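PDB 6ZD1: telomerase reverse transcriptase, which probably extends telomeric DNA at chromosome ends as a reverse transcriptase, copying a template within the RNA component of the telomerase enzyme. Local coordinates for residues L649-I652 / I653-I657; D617-L620 / K621-E625. All coordinates share one frame; numbering follows the deposited sequence.

Overall arrangement
Both contacts are local ones, each made between successive turns of a single helix, and neither encloses a loop. Following the chain from the N terminus, interaction 2 comes first, on helix 609-637, and it closes before interaction 1 opens on the next helix, 642-664; the two are in series, without nesting or crossing. Their centres are about 13 Å apart, and the two helices pack directly against each other there: L649 CD2 lies 3.6 Å from F624 CZ, and I652 CG2 lies 4.0 Å from L620 CD2. Helices 582-596 and 670-684 touch both, placing the pair in one helical bundle, consistent with the telomerase C-terminal extension (thumb); helix 692-699 packs on L649, H650 and I653.

Interaction 1: residues L649-I652 / I653-I657; sequences LHVI and IETTI
The carbonyl oxygen of V651 is gripped twice by T655: OG1 donates to V651 O over 2.7 Å, and the backbone N reaches V651 O over 3.0 Å. The two donors come from opposite faces of the carbonyl plane, the hydroxyl tilted 32° from it. With OG1 anti to its own carbonyl carbon (chi1 -52°), T655 turns the hydroxyl back toward the preceding turn. V651 runs alongside, its CG1 4.1 Å from T655 OG1. This is the familiar threonine bond to the i-4 carbonyl inside an alpha helix, here the middle of helix 642-664, where I653 N also bonds to L649 O at 2.8 Å and E654 N to H650 O. T656 OG1 lies 3.0 Å from I652 O and is also hydrogen-bonded to Y593 OH of helix 582-596. On another side of the helix H650 and E654 lie side by side; E654 CG meets CE1 of the H650 imidazole obliquely at 3.6 Å, and ring and carboxylate planes are 47° apart. The glutamate's OE2 bonds to L389 N. I653 presses into helix 670-684 through L674, I677 and I681.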
# COMPACT_ATOMS: atom_id res chain seq x y z
N LEU A 649 -8.72 8.56 -17.56
CA LEU A 649 -8.77 7.14 -17.21
C LEU A 649 -7.40 6.49 -17.39
O LEU A 649 -6.95 5.74 -16.52
CB LEU A 649 -9.82 6.41 -18.05
CG LEU A 649 -11.29 6.77 -17.81
CD1 LEU A 649 -12.16 6.01 -18.77
CD2 LEU A 649 -11.69 6.48 -16.37
N HIS A 650 -6.72 6.79 -18.49
CA HIS A 650 -5.41 6.19 -18.74
C HIS A 650 -4.41 6.58 -17.66
O HIS A 650 -3.63 5.74 -17.21
CB HIS A 650 -4.90 6.58 -20.12
CG HIS A 650 -3.62 5.89 -20.50
ND1 HIS A 650 -2.38 6.36 -20.10
CD2 HIS A 650 -3.38 4.77 -21.23
CE1 HIS A 650 -1.44 5.55 -20.57
NE2 HIS A 650 -2.02 4.59 -21.26
N VAL A 651 -4.41 7.85 -17.25
CA VAL A 651 -3.54 8.26 -16.15
C VAL A 651 -3.92 7.54 -14.86
O VAL A 651 -3.04 7.06 -14.12
CB VAL A 651 -3.58 9.79 -15.98
CG1 VAL A 651 -2.92 10.19 -14.67
CG2 VAL A 651 -2.88 10.48 -17.15
N ILE A 652 -5.22 7.42 -14.57
CA ILE A 652 -5.66 6.77 -13.34
C ILE A 652 -5.29 5.29 -13.34
O ILE A 652 -4.86 4.74 -12.32
CB ILE A 652 -7.18 6.96 -13.15
CG1 ILE A 652 -7.49 8.37 -12.64
CG2 ILE A 652 -7.74 5.91 -12.19
CD1 ILE A 652 -6.78 8.73 -11.36
N ILE A 653 -5.47 4.61 -14.47
CA ILE A 653 -5.15 3.19 -14.55
C ILE A 653 -3.64 2.97 -14.49
O ILE A 653 -3.16 2.06 -13.81
CB ILE A 653 -5.77 2.57 -15.82
CG1 ILE A 653 -7.30 2.62 -15.74
CG2 ILE A 653 -5.30 1.14 -16.01
CD1 ILE A 653 -7.99 2.03 -16.94
N GLU A 654 -2.88 3.79 -15.22
CA GLU A 654 -1.42 3.65 -15.23
C GLU A 654 -0.83 3.85 -13.84
O GLU A 654 0.09 3.13 -13.44
CB GLU A 654 -0.81 4.65 -16.22
CG GLU A 654 -0.32 4.03 -17.52
CD GLU A 654 1.08 3.45 -17.41
OE1 GLU A 654 1.64 3.45 -16.29
OE2 GLU A 654 1.61 2.99 -18.44
N THR A 655 -1.31 4.86 -13.11
CA THR A 655 -0.76 5.11 -11.78
C THR A 655 -1.01 3.93 -10.85
O THR A 655 -0.13 3.54 -10.08
CB THR A 655 -1.35 6.40 -11.20
OG1 THR A 655 -1.19 7.47 -12.13
CG2 THR A 655 -0.63 6.76 -9.91
N THR A 656 -2.21 3.35 -10.91
CA THR A 656 -2.53 2.22 -10.05
C THR A 656 -1.64 1.03 -10.36
O THR A 656 -1.04 0.43 -9.46
CB THR A 656 -4.01 1.85 -10.21
OG1 THR A 656 -4.83 2.98 -9.91
CG2 THR A 656 -4.38 0.69 -9.28
N ILE A 657 -1.51 0.69 -11.64
CA ILE A 657 -0.69 -0.46 -12.01
C ILE A 657 0.76 -0.22 -11.66
O ILE A 657 1.45 -1.10 -11.13
CB ILE A 657 -0.87 -0.79 -13.51
CG1 ILE A 657 -2.33 -1.18 -13.80
CG2 ILE A 657 0.04 -1.93 -13.91
CD1 ILE A 657 -2.79 -2.40 -13.04

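Interaction 2: residues D617-L620 / K621-E625; sequences DAIL and KLTFE
With chi1 of T623 at -55°, OG1 stands beside the residue's own backbone N and swings back over the preceding turn, where it donates to I619 O at 2.8 Å. This donor lies above the carbonyl plane, 37° out of it; T623 N binds I619 O from the opposite face at 3.0 Å, giving one acceptor two bonds. In F624 a similar chi1, -72°, lays the ring beside L620, both side chains pointing the same way. F624 CE2 touches L620 CD2 at 3.9 Å, while the ring edge comes close to the backbone: F624 CD2 lies 3.1 Å from L620 O. F624 N also donates to L620 O, at 2.8 Å. K621 N bonds to D617 O in the same i-4 pattern of the alpha helix, and the aliphatic part of K621 rests on that carbonyl, CG 3.2 Å from D617 O. K621 NZ and E625 OE2 form a salt bridge at 3.4 Å, its hydrogen bond weak. L620 and F624 face helices 642-664 and 670-684, F624 packing on F645 of the former and I681 of the latter and L620 on T680, while I619 and T623 pack on Y593 of helix 582-596.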
# COMPACT_ATOMS: atom_id res chain seq x y z
N ASP A 617 -11.08 -0.73 -5.95
CA ASP A 617 -12.47 -0.49 -6.31
C ASP A 617 -13.09 0.58 -5.41
O ASP A 617 -13.88 1.41 -5.88
CB ASP A 617 -13.27 -1.79 -6.23
CG ASP A 617 -12.85 -2.80 -7.28
OD1 ASP A 617 -11.99 -2.47 -8.13
OD2 ASP A 617 -13.38 -3.94 -7.25
N ALA A 618 -12.74 0.58 -4.13
CA ALA A 618 -13.30 1.56 -3.21
C ALA A 618 -12.85 2.98 -3.57
O ALA A 618 -13.66 3.91 -3.56
CB ALA A 618 -12.93 1.22 -1.77
N ILE A 619 -11.56 3.15 -3.88
CA ILE A 619 -11.09 4.47 -4.31
C ILE A 619 -11.74 4.85 -5.63
O ILE A 619 -12.14 6.00 -5.83
CB ILE A 619 -9.56 4.51 -4.42
CG1 ILE A 619 -8.91 3.96 -3.15
CG2 ILE A 619 -9.10 5.94 -4.63
CD1 ILE A 619 -9.20 4.78 -1.93
N LEU A 620 -11.85 3.89 -6.56
CA LEU A 620 -12.45 4.18 -7.86
C LEU A 620 -13.90 4.63 -7.70
O LEU A 620 -14.30 5.66 -8.25
CB LEU A 620 -12.37 2.95 -8.76
CG LEU A 620 -11.01 2.60 -9.38
CD1 LEU A 620 -11.08 1.29 -10.14
CD2 LEU A 620 -10.51 3.72 -10.29
N LYS A 621 -14.69 3.89 -6.91
CA LYS A 621 -16.11 4.23 -6.77
C LYS A 621 -16.29 5.64 -6.22
O LYS A 621 -17.12 6.40 -6.72
CB LYS A 621 -16.81 3.21 -5.87
CG LYS A 621 -17.00 1.84 -6.51
CD LYS A 621 -17.54 0.81 -5.52
CE LYS A 621 -19.03 0.98 -5.26
NZ LYS A 621 -19.35 2.07 -4.29
N LEU A 622 -15.50 6.01 -5.21
CA LEU A 622 -15.58 7.37 -4.69
C LEU A 622 -15.20 8.39 -5.75
O LEU A 622 -15.82 9.46 -5.86
CB LEU A 622 -14.69 7.53 -3.47
CG LEU A 622 -15.21 6.81 -2.23
CD1 LEU A 622 -14.25 7.01 -1.08
CD2 LEU A 622 -16.59 7.34 -1.88
N THR A 623 -14.20 8.07 -6.57
CA THR A 623 -13.79 9.01 -7.62
C THR A 623 -14.89 9.18 -8.65
O THR A 623 -15.21 10.31 -9.04
CB THR A 623 -12.50 8.53 -8.27
OG1 THR A 623 -11.49 8.33 -7.26
CG2 THR A 623 -12.00 9.56 -9.27
N PHE A 624 -15.50 8.08 -9.09
CA PHE A 624 -16.55 8.18 -10.10
C PHE A 624 -17.86 8.71 -9.52
O PHE A 624 -18.63 9.35 -10.24
CB PHE A 624 -16.78 6.84 -10.78
CG PHE A 624 -15.67 6.45 -11.70
CD1 PHE A 624 -15.61 6.96 -12.98
CD2 PHE A 624 -14.66 5.60 -11.28
CE1 PHE A 624 -14.58 6.62 -13.83
CE2 PHE A 624 -13.63 5.25 -12.13
CZ PHE A 624 -13.59 5.76 -13.40
N GLU A 625 -18.10 8.48 -8.23
CA GLU A 625 -19.26 9.10 -7.60
C GLU A 625 -19.18 10.62 -7.66
O GLU A 625 -20.21 11.30 -7.78
CB GLU A 625 -19.39 8.64 -6.14
CG GLU A 625 -20.04 7.27 -5.97
CD GLU A 625 -19.78 6.66 -4.60
OE1 GLU A 625 -19.51 7.42 -3.64
OE2 GLU A 625 -19.84 5.42 -4.48